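PDB 4WNB: hydratase ChsH2 from Mycobacterium tuberculosis KZN 4207, which catalyses the hydration of 3-oxo-4,17-pregnadiene-20-carboxyl-CoA to its 17-hydroxy product during degradation of the cholesterol side chain. Local coordinates for residues 109-114 / 156-161; 18-23 / 122-127. All blocks are in the same frame, centred on the assembly; numbering follows the deposited sequence.

Contact 1. Residues 109-114 / 156-161. With CA (calcium ion), chain D; CD (cadmium ion), chain C.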
loop_
_atom_site.group_PDB
_atom_site.type_symbol
_atom_site.label_atom_id
_atom_site.label_comp_id
_atom_site.label_asym_id
_atom_site.label_seq_id
_atom_site.Cartn_x
_atom_site.Cartn_y
_atom_site.Cartn_z
ATOM N N GLN A 109 -19.318 0.415 -13.997
ATOM C CA GLN A 109 -18.807 1.783 -13.931
ATOM C C GLN A 109 -18.844 2.470 -15.284
ATOM O O GLN A 109 -18.514 1.858 -16.284
ATOM C CB GLN A 109 -17.369 1.811 -13.403
ATOM C CG GLN A 109 -17.238 1.209 -12.030
ATOM C CD GLN A 109 -15.889 1.452 -11.391
ATOM O OE1 GLN A 109 -14.866 1.626 -12.071
ATOM N NE2 GLN A 109 -15.879 1.481 -10.064
ATOM N N THR A 110 -19.235 3.741 -15.291
ATOM C CA THR A 110 -19.258 4.549 -16.504
ATOM C C THR A 110 -18.329 5.735 -16.347
ATOM O O THR A 110 -18.376 6.444 -15.336
ATOM C CB THR A 110 -20.694 5.030 -16.821
ATOM O OG1 THR A 110 -21.490 3.884 -17.097
ATOM C CG2 THR A 110 -20.709 5.940 -18.026
ATOM N N TYR A 111 -17.462 5.924 -17.339
ATOM C CA TYR A 111 -16.466 6.991 -17.323
ATOM C C TYR A 111 -16.776 8.022 -18.397
ATOM O O TYR A 111 -16.627 7.744 -19.590
ATOM C CB TYR A 111 -15.060 6.418 -17.541
ATOM C CG TYR A 111 -14.820 5.149 -16.760
ATOM C CD1 TYR A 111 -14.727 5.170 -15.371
ATOM C CD2 TYR A 111 -14.701 3.928 -17.405
ATOM C CE1 TYR A 111 -14.513 4.012 -14.651
ATOM C CE2 TYR A 111 -14.483 2.763 -16.690
ATOM C CZ TYR A 111 -14.394 2.812 -15.312
ATOM O OH TYR A 111 -14.173 1.653 -14.604
ATOM N N HIS A 112 -17.193 9.209 -17.973
ATOM C CA HIS A 112 -17.586 10.250 -18.912
ATOM C C HIS A 112 -16.355 10.851 -19.589
ATOM O O HIS A 112 -16.386 11.169 -20.774
ATOM C CB HIS A 112 -18.386 11.326 -18.197
ATOM C CG HIS A 112 -19.763 10.883 -17.793
ATOM N ND1 HIS A 112 -20.632 10.265 -18.668
ATOM C CD2 HIS A 112 -20.425 10.979 -16.615
ATOM C CE1 HIS A 112 -21.768 10.000 -18.048
ATOM N NE2 HIS A 112 -21.665 10.417 -16.799
ATOM N N ARG A 113 -15.277 10.994 -18.825
ATOM C CA ARG A 113 -13.991 11.426 -19.375
ATOM C C ARG A 113 -12.850 10.934 -18.495
ATOM O O ARG A 113 -13.079 10.498 -17.363
ATOM C CB ARG A 113 -13.912 12.946 -19.479
ATOM C CG ARG A 113 -13.907 13.678 -18.134
ATOM C CD ARG A 113 -13.441 15.125 -18.321
ATOM N NE ARG A 113 -13.560 15.969 -17.128
ATOM C CZ ARG A 113 -12.566 16.203 -16.277
ATOM N NH1 ARG A 113 -11.387 15.623 -16.461
ATOM N NH2 ARG A 113 -12.755 16.993 -15.226
ATOM N N TYR A 114 -11.627 11.035 -19.015
ATOM C CA TYR A 114 -10.434 10.776 -18.211
ATOM C C TYR A 114 -10.111 11.955 -17.294
ATOM O O TYR A 114 -10.367 13.117 -17.629
ATOM C CB TYR A 114 -9.228 10.480 -19.106
ATOM C CG TYR A 114 -9.238 9.111 -19.740
ATOM C CD1 TYR A 114 -10.296 8.704 -20.546
ATOM C CD2 TYR A 114 -8.181 8.233 -19.554
ATOM C CE1 TYR A 114 -10.310 7.451 -21.127
ATOM C CE2 TYR A 114 -8.173 6.988 -20.140
ATOM C CZ TYR A 114 -9.240 6.600 -20.930
ATOM O OH TYR A 114 -9.263 5.355 -21.514
ATOM N N ASP A 156 -20.169 16.087 -13.568
ATOM C CA ASP A 156 -20.341 14.623 -13.515
ATOM C C ASP A 156 -19.229 13.988 -14.359
ATOM O O ASP A 156 -19.199 14.178 -15.573
ATOM C CB ASP A 156 -21.776 14.246 -14.021
ATOM C CG ASP A 156 -22.038 12.717 -14.081
ATOM O OD1 ASP A 156 -21.190 11.951 -13.597
ATOM O OD2 ASP A 156 -23.110 12.260 -14.594
ATOM N N VAL A 157 -18.291 13.266 -13.733
ATOM C CA VAL A 157 -17.200 12.654 -14.499
ATOM C C VAL A 157 -17.238 11.116 -14.555
ATOM O O VAL A 157 -16.590 10.513 -15.408
ATOM C CB VAL A 157 -15.800 13.079 -13.955
ATOM C CG1 VAL A 157 -15.592 14.583 -14.086
ATOM C CG2 VAL A 157 -15.609 12.647 -12.512
ATOM N N ALA A 158 -17.991 10.487 -13.657
ATOM C CA ALA A 158 -18.104 9.035 -13.653
ATOM C C ALA A 158 -19.223 8.566 -12.740
ATOM O O ALA A 158 -19.672 9.303 -11.860
ATOM C CB ALA A 158 -16.771 8.390 -13.215
ATOM N N GLU A 159 -19.646 7.325 -12.928
ATOM C CA GLU A 159 -20.651 6.760 -12.043
ATOM C C GLU A 159 -20.502 5.265 -11.921
ATOM O O GLU A 159 -19.815 4.617 -12.715
ATOM C CB GLU A 159 -22.045 7.099 -12.534
ATOM C CG GLU A 159 -22.368 6.479 -13.856
ATOM C CD GLU A 159 -23.838 6.372 -14.043
ATOM O OE1 GLU A 159 -24.433 7.419 -14.402
ATOM O OE2 GLU A 159 -24.355 5.250 -13.809
ATOM N N MET A 160 -21.135 4.724 -10.894
ATOM C CA MET A 160 -21.087 3.304 -10.644
ATOM C C MET A 160 -22.462 2.881 -10.202
ATOM O O MET A 160 -23.085 3.533 -9.361
ATOM C CB MET A 160 -20.053 2.953 -9.590
ATOM C CG MET A 160 -20.156 1.517 -9.099
ATOM S SD MET A 160 -18.745 1.021 -8.107
ATOM C CE MET A 160 -18.889 2.148 -6.720
ATOM N N ASN A 161 -22.975 1.841 -10.828
ATOM C CA ASN A 161 -24.165 1.219 -10.297
ATOM C C ASN A 161 -23.750 -0.129 -9.795
ATOM O O ASN A 161 -23.237 -0.958 -10.550
ATOM C CB ASN A 161 -25.274 1.112 -11.338
ATOM C CG ASN A 161 -26.626 0.951 -10.694
ATOM O OD1 ASN A 161 -26.943 -0.101 -10.129
ATOM N ND2 ASN A 161 -27.423 2.007 -10.742
HETATM CA CA CA D . -23.459 10.535 -15.547
HETATM CD CD CD C . -26.649 6.415 -13.622
HETATM O O HOH W 1 -22.757 2.743 -14.746
HETATM O O HOH W 2 -13.746 9.170 -15.137
HETATM O O HOH W 3 -27.716 3.876 -13.507
#
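The imidazole of His112 meets the Asp156 carboxylate with the two planes 88° apart, OD1 of Asp156 lying at the ring edge, in plane, 3.3 Å from His112 CD2. Asp156 CG lies anti to the backbone N (chi1 177°), which swings the carboxylate to the ring and to calcium: Asp156 OD2 binds the ion at 2.0 Å and His112 NE2 at 2.2 Å. Elsewhere the Tyr111 ring has Gln109 O above one face, while Ala158 CB approaches CD1 obliquely. Tyr111 OH donates to Gln109 OE1 (2.6 Å), in the carbonyl plane on a lone pair; Gln109 NE2 makes a weak but nearly straight (175°) bond to Met160 SD at 3.5 Å.

Antiparallel strands carry most of these groups, with His112 just past the end of one; Thr110 and Glu159 form a hydrogen-bonded pair. Val157 and Ala158 form a classic beta bulge opposite Trp150, and Val157 O receives His112 N at 2.9 Å. Glu159 spreads both carboxylate oxygens over cadmium, a site His147 helps complete; a water joins Glu159 OE2 to Thr110 OG1. The His112 and Asp156 side chains are joined through calcium, not by a direct hydrogen bond, and its positive charge probably offsets the negative charge of the aspartate.

Contact 2. Residues 18-23 / 122-127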
loop_
_atom_site.group_PDB
_atom_site.type_symbol
_atom_site.label_atom_id
_atom_site.label_comp_id
_atom_site.label_asym_id
_atom_site.label_seq_id
_atom_site.Cartn_x
_atom_site.Cartn_y
_atom_site.Cartn_z
ATOM N N GLY A 18 -32.744 11.323 0.228
ATOM C CA GLY A 18 -31.973 11.824 -0.888
ATOM C C GLY A 18 -30.537 11.335 -0.835
ATOM O O GLY A 18 -30.132 10.645 0.109
ATOM N N PRO A 19 -29.755 11.699 -1.852
ATOM C CA PRO A 19 -28.359 11.253 -1.944
ATOM C C PRO A 19 -27.474 11.827 -0.838
ATOM O O PRO A 19 -27.741 12.910 -0.309
ATOM C CB PRO A 19 -27.916 11.770 -3.315
ATOM C CG PRO A 19 -28.813 12.934 -3.591
ATOM C CD PRO A 19 -30.136 12.591 -2.962
ATOM N N SER A 20 -26.420 11.096 -0.501
ATOM C CA SER A 20 -25.439 11.576 0.460
ATOM C C SER A 20 -24.833 12.898 -0.033
ATOM O O SER A 20 -24.757 13.148 -1.248
ATOM C CB SER A 20 -24.352 10.523 0.673
ATOM O OG SER A 20 -23.568 10.392 -0.503
ATOM N N LYS A 21 -24.425 13.762 0.891
ATOM C CA LYS A 21 -23.813 15.027 0.478
ATOM C C LYS A 21 -22.412 14.706 -0.011
ATOM O O LYS A 21 -21.771 13.812 0.544
ATOM C CB LYS A 21 -23.789 16.048 1.616
ATOM C CG LYS A 21 -22.874 15.705 2.777
ATOM C CD LYS A 21 -23.103 16.639 3.966
ATOM C CE LYS A 21 -24.527 16.504 4.516
ATOM N NZ LYS A 21 -24.767 17.294 5.766
ATOM N N PRO A 22 -21.961 15.391 -1.074
ATOM C CA PRO A 22 -20.677 15.065 -1.712
ATOM C C PRO A 22 -19.549 15.001 -0.708
ATOM O O PRO A 22 -19.409 15.877 0.140
ATOM C CB PRO A 22 -20.478 16.205 -2.708
ATOM C CG PRO A 22 -21.882 16.594 -3.074
ATOM C CD PRO A 22 -22.674 16.457 -1.794
ATOM N N ARG A 23 -18.771 13.927 -0.790
ATOM C CA ARG A 23 -17.644 13.739 0.094
ATOM C C ARG A 23 -16.375 13.823 -0.747
ATOM O O ARG A 23 -16.246 13.116 -1.741
ATOM C CB ARG A 23 -17.763 12.397 0.814
ATOM C CG ARG A 23 -16.531 11.998 1.595
ATOM C CD ARG A 23 -16.802 10.766 2.437
ATOM N NE ARG A 23 -17.198 9.583 1.666
ATOM C CZ ARG A 23 -16.339 8.778 1.040
ATOM N NH1 ARG A 23 -15.043 9.047 1.056
ATOM N NH2 ARG A 23 -16.774 7.714 0.378
ATOM N N SER A 122 -15.200 14.213 -5.937
ATOM C CA SER A 122 -16.108 14.023 -4.831
ATOM C C SER A 122 -17.022 12.849 -5.163
ATOM O O SER A 122 -17.202 12.509 -6.330
ATOM C CB SER A 122 -16.943 15.275 -4.576
ATOM O OG SER A 122 -17.869 15.435 -5.633
ATOM N N ILE A 123 -17.588 12.244 -4.134
ATOM C CA ILE A 123 -18.504 11.121 -4.309
ATOM C C ILE A 123 -19.844 11.364 -3.611
ATOM O O ILE A 123 -19.884 11.828 -2.472
ATOM C CB ILE A 123 -17.860 9.795 -3.787
ATOM C CG1 ILE A 123 -18.796 8.607 -3.968
ATOM C CG2 ILE A 123 -17.433 9.906 -2.315
ATOM C CD1 ILE A 123 -18.134 7.264 -3.569
ATOM N N SER A 124 -20.929 11.064 -4.321
ATOM C CA SER A 124 -22.270 11.034 -3.741
ATOM C C SER A 124 -22.952 9.683 -4.029
ATOM O O SER A 124 -22.811 9.142 -5.126
ATOM C CB SER A 124 -23.114 12.186 -4.296
ATOM O OG SER A 124 -24.338 12.301 -3.574
ATOM N N ALA A 125 -23.704 9.161 -3.059
ATOM C CA ALA A 125 -24.355 7.849 -3.185
ATOM C C ALA A 125 -25.870 7.934 -3.010
ATOM O O ALA A 125 -26.361 8.689 -2.178
ATOM C CB ALA A 125 -23.768 6.869 -2.161
ATOM N N GLU A 126 -26.607 7.153 -3.798
ATOM C CA GLU A 126 -28.068 7.117 -3.717
ATOM C C GLU A 126 -28.560 5.684 -3.803
ATOM O O GLU A 126 -27.947 4.857 -4.452
ATOM C CB GLU A 126 -28.698 7.953 -4.842
ATOM C CG GLU A 126 -30.052 8.486 -4.528
ATOM C CD GLU A 126 -30.536 9.464 -5.587
ATOM O OE1 GLU A 126 -31.735 9.811 -5.576
ATOM O OE2 GLU A 126 -29.707 9.880 -6.428
ATOM N N LEU A 127 -29.666 5.385 -3.134
ATOM C CA LEU A 127 -30.259 4.057 -3.221
ATOM C C LEU A 127 -31.040 3.899 -4.536
ATOM O O LEU A 127 -31.803 4.786 -4.913
ATOM C CB LEU A 127 -31.180 3.822 -2.026
ATOM C CG LEU A 127 -31.438 2.395 -1.577
ATOM C CD1 LEU A 127 -30.166 1.792 -1.009
ATOM C CD2 LEU A 127 -32.558 2.396 -0.547
HETATM O O HOH W 4 -21.156 11.138 -0.041
#
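Ser20 and the backbone of Ala125 grip each other twice: Ser20 N donates to Ala125 O at 2.9 Å, and Ala125 N returns a bond to Ser20 OG at 2.8 Å, each with an angle of 162° at the hydrogen. Here a side chain does the work that a main-chain carbonyl does in a regular antiparallel pair. The hydroxyl gets there because OG sits between the backbone N and the carbonyl carbon (chi1 69°), bringing it round to the strand. The displaced carbonyl is not wasted, for Ser124 OG donates to Ser20 O over a short 2.5 Å. A water extends the exchange, lying 2.6 Å from Ser20 OG and 2.8 Å from each of Lys21 O and Ile123 O.

True strand pairing begins only at Arg23, which forms a hydrogen-bonded antiparallel bridge with Ile123: Arg23 N to Ile123 O and Ile123 N to Arg23 O. The short strand 23-24 thereby forms one border of the antiparallel sheet of this HotDog domain, and strand 121-136 is paired on its other side with strand 141-152. The loop leading to it, which leaves helix 4-16 at Gly18, thus already follows the strand before the regular pairing starts.

Beyond the polar atoms, the Arg23 and Ile123 side chains run side by side in the same direction. Ile123 CG2 lies over one face of the guanidinium, toward its rim, 3.5 Å from Arg23 NH2, while Arg23 NH1 donates to Thr73 O. At the other end Pro19 lies alongside the extended chain of Glu126, the ring's CB 4.1 Å from Glu126 CG. Near the Arg23 end, Pro22 CB rests 4.0 Å from Ser122 OG, and Ile123 and Ala125 turn their side chains onto Ile148 of the adjacent strand.

The two borders of the sheet within this chain solve the same problem, pairing with the strand beside them, differently. Contact 1 joins neighbouring strands 101-111 and 155-167, and a strand of another chain continues the sheet past it; contact 2 lies at the other border, where no other chain of the assembly touches its segments. Both are partly buried, but contact 1 has more buried residues, with aromatic and sulfur-containing side chains on one face, Glu159 on the other, and the His112-Asp156 calcium pair at the strand end. Contact 2 combines a few backbone bonds with serine hydroxyls, a bridging water and packing by Pro19, Pro22 and Arg23. Strand 141-152 lies between them, its His147 sharing the cadmium with Glu159.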